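Local coordinates for TRNA (adenine(9)-n1)-methyltransferase (Sulfolobus acidocaldarius, PDB 5A7Z), which transfers a methyl group from S-adenosyl-L-methionine to N1 of adenosine 9 in tRNA, as a member of the TRM10 family of SPOUT methyltransferases, at residues V111-E124 and V198-A212. Residues are numbered along the deposited sequence; the frame is centred on the assembly and turned at random.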
loop_
_atom_site.group_PDB
_atom_site.type_symbol
_atom_site.label_atom_id
_atom_site.label_comp_id
_atom_site.label_asym_id
_atom_site.label_seq_id
_atom_site.Cartn_x
_atom_site.Cartn_y
_atom_site.Cartn_z
ATOM N N VAL A 111 0.679 -5.378 7.295
ATOM C CA VAL A 111 0.162 -6.594 7.926
ATOM C C VAL A 111 -0.916 -6.204 8.882
ATOM O O VAL A 111 -0.686 -5.366 9.773
ATOM C CB VAL A 111 1.281 -7.317 8.675
ATOM C CG1 VAL A 111 0.746 -8.508 9.414
ATOM C CG2 VAL A 111 2.368 -7.746 7.690
ATOM N N ILE A 112 -2.118 -6.708 8.647
ATOM C CA ILE A 112 -3.210 -6.544 9.602
ATOM C C ILE A 112 -3.282 -7.787 10.477
ATOM O O ILE A 112 -3.554 -8.901 9.988
ATOM C CB ILE A 112 -4.575 -6.338 8.913
ATOM C CG1 ILE A 112 -4.475 -5.253 7.820
ATOM C CG2 ILE A 112 -5.645 -5.967 9.941
ATOM C CD1 ILE A 112 -3.864 -3.979 8.314
ATOM N N ASP A 113 -3.046 -7.588 11.770
ATOM C CA ASP A 113 -2.973 -8.710 12.719
ATOM C C ASP A 113 -4.320 -8.916 13.393
ATOM O O ASP A 113 -4.685 -8.211 14.328
ATOM C CB ASP A 113 -1.885 -8.455 13.750
ATOM C CG ASP A 113 -1.580 -9.682 14.628
ATOM O OD1 ASP A 113 -2.429 -10.631 14.737
ATOM O OD2 ASP A 113 -0.481 -9.674 15.241
ATOM N N LEU A 114 -5.048 -9.908 12.917
ATOM C CA LEU A 114 -6.353 -10.218 13.466
ATOM C C LEU A 114 -6.332 -11.461 14.362
ATOM O O LEU A 114 -7.365 -12.039 14.629
ATOM C CB LEU A 114 -7.349 -10.421 12.326
ATOM C CG LEU A 114 -7.747 -9.174 11.519
ATOM C CD1 LEU A 114 -8.952 -9.500 10.644
ATOM C CD2 LEU A 114 -8.033 -7.964 12.405
ATOM N N GLY A 115 -5.159 -11.861 14.835
ATOM C CA GLY A 115 -5.064 -12.863 15.905
ATOM C C GLY A 115 -6.043 -12.615 17.055
ATOM O O GLY A 115 -6.640 -13.526 17.533
ATOM N N LEU A 116 -6.241 -11.360 17.443
ATOM C CA LEU A 116 -7.117 -11.015 18.568
ATOM C C LEU A 116 -8.647 -11.125 18.304
ATOM O O LEU A 116 -9.424 -10.851 19.210
ATOM C CB LEU A 116 -6.810 -9.575 19.059
ATOM C CG LEU A 116 -7.555 -8.376 18.400
ATOM C CD1 LEU A 116 -7.335 -7.097 19.205
ATOM C CD2 LEU A 116 -7.175 -8.150 16.942
ATOM N N PHE A 117 -9.068 -11.486 17.086
ATOM C CA PHE A 117 -10.432 -11.193 16.639
ATOM C C PHE A 117 -11.489 -11.699 17.625
ATOM O O PHE A 117 -12.398 -10.970 17.992
ATOM C CB PHE A 117 -10.703 -11.763 15.246
ATOM C CG PHE A 117 -12.020 -11.298 14.645
ATOM C CD1 PHE A 117 -12.165 -9.990 14.147
ATOM C CD2 PHE A 117 -13.124 -12.154 14.592
ATOM C CE1 PHE A 117 -13.383 -9.557 13.627
ATOM C CE2 PHE A 117 -14.336 -11.725 14.067
ATOM C CZ PHE A 117 -14.464 -10.427 13.583
ATOM N N GLU A 118 -11.311 -12.915 18.114
ATOM C CA GLU A 118 -12.283 -13.532 19.012
ATOM C C GLU A 118 -12.320 -12.923 20.427
ATOM O O GLU A 118 -13.227 -13.190 21.173
ATOM C CB GLU A 118 -12.040 -15.041 19.065
ATOM C CG GLU A 118 -12.187 -15.730 17.696
ATOM C CD GLU A 118 -13.625 -15.669 17.134
ATOM O OE1 GLU A 118 -14.585 -15.774 17.935
ATOM O OE2 GLU A 118 -13.801 -15.534 15.895
ATOM N N PHE A 119 -11.377 -12.048 20.752
ATOM C CA PHE A 119 -11.386 -11.320 22.022
ATOM C C PHE A 119 -12.169 -10.004 21.923
ATOM O O PHE A 119 -12.337 -9.330 22.925
ATOM C CB PHE A 119 -9.961 -10.950 22.454
ATOM C CG PHE A 119 -9.032 -12.125 22.640
ATOM C CD1 PHE A 119 -8.444 -12.759 21.545
ATOM C CD2 PHE A 119 -8.657 -12.530 23.914
ATOM C CE1 PHE A 119 -7.563 -13.812 21.718
ATOM C CE2 PHE A 119 -7.773 -13.582 24.089
ATOM C CZ PHE A 119 -7.227 -14.223 22.988
ATOM N N LEU A 120 -12.567 -9.596 20.712
ATOM C CA LEU A 120 -13.223 -8.315 20.514
ATOM C C LEU A 120 -14.701 -8.427 20.842
ATOM O O LEU A 120 -15.338 -9.437 20.572
ATOM C CB LEU A 120 -13.073 -7.855 19.065
ATOM C CG LEU A 120 -11.647 -7.585 18.565
ATOM C CD1 LEU A 120 -11.641 -7.280 17.067
ATOM C CD2 LEU A 120 -11.004 -6.462 19.376
ATOM N N ASN A 121 -15.273 -7.362 21.356
ATOM C CA ASN A 121 -16.713 -7.308 21.446
ATOM C C ASN A 121 -17.328 -7.120 20.039
ATOM O O ASN A 121 -16.609 -7.116 19.023
ATOM C CB ASN A 121 -17.144 -6.221 22.423
ATOM C CG ASN A 121 -16.942 -4.836 21.889
ATOM O OD1 ASN A 121 -17.167 -4.559 20.712
ATOM N ND2 ASN A 121 -16.604 -3.933 22.770
ATOM N N GLU A 122 -18.649 -7.059 19.974
ATOM C CA GLU A 122 -19.351 -7.208 18.705
ATOM C C GLU A 122 -19.229 -5.954 17.857
ATOM O O GLU A 122 -19.038 -6.053 16.679
ATOM C CB GLU A 122 -20.839 -7.576 18.923
ATOM C CG GLU A 122 -21.027 -8.890 19.685
ATOM C CD GLU A 122 -22.478 -9.372 19.682
ATOM O OE1 GLU A 122 -23.383 -8.535 19.555
ATOM O OE2 GLU A 122 -22.703 -10.595 19.779
ATOM N N GLU A 123 -19.295 -4.780 18.493
ATOM C CA GLU A 123 -19.075 -3.510 17.823
ATOM C C GLU A 123 -17.651 -3.454 17.240
ATOM O O GLU A 123 -17.445 -3.028 16.095
ATOM C CB GLU A 123 -19.237 -2.343 18.823
ATOM C CG GLU A 123 -20.639 -2.171 19.387
ATOM C CD GLU A 123 -21.042 -3.303 20.327
ATOM O OE1 GLU A 123 -20.218 -3.689 21.185
ATOM O OE2 GLU A 123 -22.159 -3.848 20.158
ATOM N N GLU A 124 -16.676 -3.834 18.062
ATOM C CA GLU A 124 -15.277 -3.875 17.643
ATOM C C GLU A 124 -15.048 -4.826 16.458
ATOM O O GLU A 124 -14.385 -4.468 15.487
ATOM C CB GLU A 124 -14.397 -4.282 18.823
ATOM C CG GLU A 124 -14.276 -3.190 19.883
ATOM C CD GLU A 124 -13.568 -3.637 21.175
ATOM O OE1 GLU A 124 -13.541 -4.859 21.497
ATOM O OE2 GLU A 124 -13.059 -2.737 21.895
ATOM N N VAL A 198 2.967 -3.564 11.131
ATOM C CA VAL A 198 1.987 -4.416 11.766
ATOM C C VAL A 198 0.983 -3.556 12.538
ATOM O O VAL A 198 1.361 -2.783 13.432
ATOM C CB VAL A 198 2.651 -5.429 12.724
ATOM C CG1 VAL A 198 1.600 -6.324 13.367
ATOM C CG2 VAL A 198 3.672 -6.297 11.987
ATOM N N ILE A 199 -0.290 -3.715 12.157
ATOM C CA ILE A 199 -1.437 -3.064 12.789
ATOM C C ILE A 199 -2.419 -4.132 13.278
ATOM O O ILE A 199 -2.995 -4.885 12.488
ATOM C CB ILE A 199 -2.159 -2.099 11.801
ATOM C CG1 ILE A 199 -1.132 -1.411 10.890
ATOM C CG2 ILE A 199 -2.941 -1.038 12.581
ATOM C CD1 ILE A 199 -1.701 -0.777 9.629
ATOM N N GLY A 200 -2.589 -4.215 14.590
ATOM C CA GLY A 200 -3.568 -5.127 15.182
ATOM C C GLY A 200 -4.857 -4.400 15.471
ATOM O O GLY A 200 -5.104 -3.329 14.926
ATOM N N GLY A 201 -5.679 -4.989 16.330
ATOM C CA GLY A 201 -6.962 -4.407 16.714
ATOM C C GLY A 201 -6.908 -3.653 18.038
ATOM O O GLY A 201 -5.972 -3.824 18.827
ATOM N N ILE A 202 -7.918 -2.834 18.278
ATOM C CA ILE A 202 -8.056 -2.102 19.524
ATOM C C ILE A 202 -8.793 -2.930 20.533
ATOM O O ILE A 202 -9.923 -3.309 20.332
ATOM C CB ILE A 202 -8.851 -0.822 19.342
ATOM C CG1 ILE A 202 -10.217 -1.143 18.745
ATOM C CG2 ILE A 202 -8.106 0.152 18.466
ATOM C CD1 ILE A 202 -11.290 -0.111 19.033
ATOM N N VAL A 203 -8.132 -3.218 21.632
ATOM C CA VAL A 203 -8.721 -4.071 22.633
ATOM C C VAL A 203 -8.967 -3.314 23.912
ATOM O O VAL A 203 -8.222 -3.439 24.857
ATOM C CB VAL A 203 -7.818 -5.270 22.909
ATOM C CG1 VAL A 203 -6.409 -4.811 23.186
ATOM C CG2 VAL A 203 -8.347 -6.095 24.059
ATOM N N ASP A 204 -10.027 -2.529 23.946
ATOM C CA ASP A 204 -10.449 -1.897 25.178
ATOM C C ASP A 204 -9.600 -0.717 25.516
ATOM O O ASP A 204 -8.438 -0.875 25.862
ATOM C CB ASP A 204 -10.423 -2.905 26.329
ATOM C CG ASP A 204 -11.518 -3.948 26.214
ATOM O OD1 ASP A 204 -12.461 -3.737 25.424
ATOM O OD2 ASP A 204 -11.520 -5.008 26.875
ATOM N N LYS A 205 -10.194 0.468 25.423
ATOM C CA LYS A 205 -9.517 1.722 25.753
ATOM C C LYS A 205 -8.192 1.952 25.037
ATOM O O LYS A 205 -7.290 2.579 25.576
ATOM C CB LYS A 205 -9.285 1.792 27.263
ATOM C CG LYS A 205 -10.562 1.866 28.084
ATOM C CD LYS A 205 -10.260 1.909 29.573
ATOM C CE LYS A 205 -11.536 2.006 30.393
ATOM N NZ LYS A 205 -11.255 2.025 31.856
ATOM N N GLY A 206 -8.069 1.454 23.817
ATOM C CA GLY A 206 -6.947 1.858 22.998
ATOM C C GLY A 206 -5.804 0.938 22.662
ATOM O O GLY A 206 -5.353 1.003 21.542
ATOM N N ARG A 207 -5.275 0.155 23.586
ATOM C CA ARG A 207 -4.132 -0.570 23.116
ATOM C C ARG A 207 -4.512 -1.390 21.936
ATOM O O ARG A 207 -5.648 -1.751 21.734
ATOM C CB ARG A 207 -3.357 -1.371 24.137
ATOM C CG ARG A 207 -1.868 -1.194 23.861
ATOM C CD ARG A 207 -1.104 -2.482 23.645
ATOM N NE ARG A 207 0.339 -2.272 23.818
ATOM C CZ ARG A 207 0.913 -1.819 24.933
ATOM N NH1 ARG A 207 0.185 -1.540 26.004
ATOM N NH2 ARG A 207 2.223 -1.647 24.979
ATOM N N ARG A 208 -3.520 -1.619 21.128
ATOM C CA ARG A 208 -3.688 -2.342 19.888
ATOM C C ARG A 208 -2.867 -3.591 19.982
ATOM O O ARG A 208 -1.665 -3.569 19.815
ATOM C CB ARG A 208 -3.223 -1.499 18.707
ATOM C CG ARG A 208 -3.929 -1.774 17.404
ATOM C CD ARG A 208 -3.390 -0.886 16.314
ATOM N NE ARG A 208 -4.078 0.390 16.275
ATOM C CZ ARG A 208 -5.312 0.548 15.848
ATOM N NH1 ARG A 208 -6.004 -0.470 15.427
ATOM N NH2 ARG A 208 -5.854 1.732 15.847
ATOM N N LEU A 209 -3.544 -4.670 20.285
ATOM C CA LEU A 209 -2.918 -5.960 20.399
ATOM C C LEU A 209 -2.706 -6.575 19.016
ATOM O O LEU A 209 -3.649 -6.760 18.236
ATOM C CB LEU A 209 -3.760 -6.901 21.280
ATOM C CG LEU A 209 -3.387 -8.406 21.259
ATOM C CD1 LEU A 209 -1.914 -8.659 21.611
ATOM C CD2 LEU A 209 -4.295 -9.210 22.188
ATOM N N ASP A 210 -1.441 -6.846 18.729
ATOM C CA ASP A 210 -1.022 -7.666 17.608
ATOM C C ASP A 210 -0.711 -9.083 18.113
ATOM O O ASP A 210 0.427 -9.398 18.470
ATOM C CB ASP A 210 0.228 -7.056 17.016
ATOM C CG ASP A 210 1.280 -6.828 18.054
ATOM O OD1 ASP A 210 0.927 -6.265 19.115
ATOM O OD2 ASP A 210 2.427 -7.275 17.867
ATOM N N ARG A 211 -1.730 -9.925 18.159
ATOM C CA ARG A 211 -1.633 -11.163 18.875
ATOM C C ARG A 211 -0.834 -12.243 18.116
ATOM O O ARG A 211 -0.119 -13.011 18.724
ATOM C CB ARG A 211 -3.030 -11.695 19.137
ATOM C CG ARG A 211 -3.035 -13.013 19.893
ATOM C CD ARG A 211 -2.558 -12.794 21.313
ATOM N NE ARG A 211 -3.053 -13.800 22.267
ATOM C CZ ARG A 211 -3.280 -13.543 23.561
ATOM N NH1 ARG A 211 -3.102 -12.304 24.038
ATOM N NH2 ARG A 211 -3.691 -14.514 24.380
ATOM N N ALA A 212 -1.027 -12.365 16.807
ATOM C CA ALA A 212 -0.348 -13.441 16.067
ATOM C C ALA A 212 1.146 -13.103 15.925
ATOM O O ALA A 212 2.010 -13.983 15.912
ATOM C CB ALA A 212 -0.992 -13.661 14.722
HETATM O O HOH W 1 -4.222 -8.962 16.964
#
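D113, at the end of its strand, turns its carboxylate onto the first turn of the helix that begins at R211. CG stands anti to the backbone N (chi1 -170°), which carries the carboxylate over to that turn, where OD1 accepts from A212 N at 3.0 Å through its syn lone pair. The same oxygen takes G115 N, closing an Asx turn, while OD2 receives T213 N. A short acid suits this place: it gathers backbone N-H groups from its own loop and from the start of helix 211-220. An alanine here would take away the acceptor of three backbone N-H groups and would probably leave the turn at G115 less firmly tied to the helix.

L116 is the apolar counterpart. Its CD2 lies 3.6 Å from G201 N and its CD1 3.6 Å from G201 O, so leucine's two methyls fill one side of G201, where a CB would run into CD2. L209 CD2 packs 4.0 Å from L116 CB. A water bridges the segments, accepting from L116 N and R211 N and lying close to both D113 O and L209 O.

Arginine's length suits R211: aliphatic CB lies against L116 N, and the bent chain brings the flat guanidinium to F119, whose CZ sits over one face with the planes 54° apart.

V111 and I112 pair in parallel with V198 and I199; I199 N gives a straight bond to V111 O (2.9 Å) and D113 N bonds to I199 O (2.8 Å). Strand 109-113 also pairs with strand 148-151, while helix 242-255 covers I112 and I199 and helix 122-142 receives L114 and F117.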